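Local coordinates for protein GDP-mannose-dependent alpha-(1-6)-phosphatidylinositol monomannoside mannosyltransferase (Corynebacterium glutamicum, PDB 3OKP) that is a glycosyltransferase of the GT-B superfold, built from two Rossmann-like domains that face each other across a cleft, at residues A[9-14]-A[23-28]. Sequence-based numbering, arbitrary orientation.
Sequences VVTNDF and SYLRDF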
# COMPACT_ATOMS: atom_id res chain seq x y z
N VAL A 9 -0.64 -14.55 14.78
CA VAL A 9 -1.13 -13.29 14.23
C VAL A 9 -2.53 -13.02 14.77
O VAL A 9 -3.45 -13.81 14.54
CB VAL A 9 -1.14 -13.31 12.67
CG1 VAL A 9 -1.59 -11.96 12.12
CG2 VAL A 9 0.24 -13.68 12.12
N VAL A 10 -2.67 -11.91 15.49
CA VAL A 10 -3.93 -11.54 16.13
C VAL A 10 -4.52 -10.35 15.38
O VAL A 10 -3.91 -9.29 15.31
CB VAL A 10 -3.72 -11.17 17.63
CG1 VAL A 10 -5.03 -10.72 18.28
CG2 VAL A 10 -3.13 -12.35 18.39
N THR A 11 -5.71 -10.54 14.81
CA THR A 11 -6.25 -9.56 13.87
C THR A 11 -7.77 -9.58 13.70
O THR A 11 -8.39 -10.65 13.67
CB THR A 11 -5.54 -9.67 12.48
OG1 THR A 11 -6.02 -8.65 11.59
CG2 THR A 11 -5.76 -11.06 11.84
N ASN A 12 -8.34 -8.39 13.57
CA ASN A 12 -9.72 -8.22 13.14
C ASN A 12 -9.80 -8.09 11.62
O ASN A 12 -10.89 -8.08 11.04
CB ASN A 12 -10.34 -6.99 13.81
CG ASN A 12 -11.83 -6.86 13.57
OD1 ASN A 12 -12.59 -7.80 13.80
ND2 ASN A 12 -12.26 -5.70 13.11
N ASP A 13 -8.64 -7.99 10.98
CA ASP A 13 -8.55 -7.72 9.54
C ASP A 13 -7.93 -8.90 8.80
O ASP A 13 -6.71 -8.97 8.64
CB ASP A 13 -7.72 -6.46 9.29
CG ASP A 13 -8.18 -5.27 10.10
OD1 ASP A 13 -9.35 -4.86 9.97
OD2 ASP A 13 -7.35 -4.73 10.87
N PHE A 14 -8.77 -9.82 8.34
CA PHE A 14 -8.29 -11.01 7.63
C PHE A 14 -9.26 -11.35 6.50
O PHE A 14 -10.45 -11.10 6.62
CB PHE A 14 -8.15 -12.19 8.61
CG PHE A 14 -7.26 -13.30 8.12
CD1 PHE A 14 -5.88 -13.11 7.99
CD2 PHE A 14 -7.79 -14.55 7.79
CE1 PHE A 14 -5.06 -14.14 7.54
CE2 PHE A 14 -6.97 -15.58 7.34
CZ PHE A 14 -5.60 -15.37 7.21
N SER A 23 -5.09 -7.49 2.71
CA SER A 23 -4.11 -7.81 1.66
C SER A 23 -2.68 -7.81 2.20
O SER A 23 -1.88 -8.68 1.85
CB SER A 23 -4.24 -6.81 0.50
OG SER A 23 -5.50 -6.93 -0.14
N TYR A 24 -2.39 -6.84 3.06
CA TYR A 24 -1.11 -6.70 3.73
C TYR A 24 -0.74 -7.97 4.50
O TYR A 24 0.35 -8.51 4.32
CB TYR A 24 -1.17 -5.48 4.67
CG TYR A 24 0.07 -5.19 5.49
CD1 TYR A 24 1.03 -4.28 5.04
CD2 TYR A 24 0.26 -5.79 6.74
CE1 TYR A 24 2.16 -4.00 5.81
CE2 TYR A 24 1.39 -5.51 7.51
CZ TYR A 24 2.33 -4.61 7.04
OH TYR A 24 3.44 -4.34 7.81
N LEU A 25 -1.66 -8.45 5.33
CA LEU A 25 -1.41 -9.63 6.17
C LEU A 25 -1.37 -10.92 5.36
O LEU A 25 -0.45 -11.72 5.53
CB LEU A 25 -2.43 -9.72 7.31
CG LEU A 25 -2.35 -8.63 8.39
CD1 LEU A 25 -3.43 -8.84 9.43
CD2 LEU A 25 -0.97 -8.58 9.05
N ARG A 26 -2.34 -11.11 4.46
CA ARG A 26 -2.34 -12.25 3.54
C ARG A 26 -0.99 -12.43 2.84
O ARG A 26 -0.42 -13.52 2.84
CB ARG A 26 -3.48 -12.11 2.52
CG ARG A 26 -3.47 -13.15 1.38
CD ARG A 26 -4.28 -12.64 0.19
NE ARG A 26 -3.61 -11.52 -0.48
CZ ARG A 26 -4.24 -10.56 -1.15
NH1 ARG A 26 -5.56 -10.55 -1.25
NH2 ARG A 26 -3.54 -9.59 -1.72
N ASP A 27 -0.47 -11.34 2.27
CA ASP A 27 0.76 -11.41 1.47
C ASP A 27 2.03 -11.53 2.31
O ASP A 27 2.97 -12.21 1.91
CB ASP A 27 0.84 -10.24 0.49
CG ASP A 27 -0.27 -10.27 -0.56
OD1 ASP A 27 -0.84 -11.35 -0.81
OD2 ASP A 27 -0.56 -9.20 -1.13
N PHE A 28 2.06 -10.89 3.48
CA PHE A 28 3.20 -11.06 4.40
C PHE A 28 3.27 -12.46 5.00
O PHE A 28 4.36 -13.04 5.10
CB PHE A 28 3.21 -9.99 5.50
CG PHE A 28 4.10 -8.82 5.19
CD1 PHE A 28 5.48 -8.99 5.09
CD2 PHE A 28 3.57 -7.54 5.02
CE1 PHE A 28 6.31 -7.92 4.80
CE2 PHE A 28 4.40 -6.46 4.73
CZ PHE A 28 5.77 -6.65 4.62
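With CG of Leu25 set opposite its carbonyl carbon (chi1 -67°) and CD1 continuing the extended chain (chi2 179°), the side chain runs straight out from helix 20-29 to Thr11, whose OG1 lies opposite its own backbone N. The two residues meet in the first beta-alpha-beta unit of a Rossmann-like GT-B domain, where strand 7-11 passes through a loop into helix 20-29 and the chain then returns as the parallel strand 37-42. How a helix settles on the end of a parallel strand is well illustrated here, because one methyl group does most of the work. Thr11 and Leu25 approach tip to tip, CD1 of Leu25 standing 3.4 Å from OG1 of Thr11 and 3.8 Å from its CB. The same methyl also lies 3.4 Å from the carbonyl O of Asp13, so it sits against both the last residue of the strand and the loop that follows.

That loop is shaped by an ST turn. OG1 of Thr11 accepts a hydrogen bond from the backbone N of Asp13 at 2.8 Å, with an N-H...O angle of 150°, which satisfies a buried hydroxyl oxygen as an acceptor and ties the first residues of the loop back to the strand. No hydrogen bond crosses between 9-14 and 23-28; their contact is one of van der Waals packing. Away from the strand, Arg26 grips Asp27 side-on within the helix, NH2 meeting OD2 on the syn side but tilted out of the carboxylate plane. The strand lies inside its sheet, between 37-42 and 89-92, Val9 and Thr11 pairing through their backbones with Phe40 and Val10 with Trp91. On the Thr11 side, CD1 of Leu25 also comes to 4.0 Å from CG2 of Thr11.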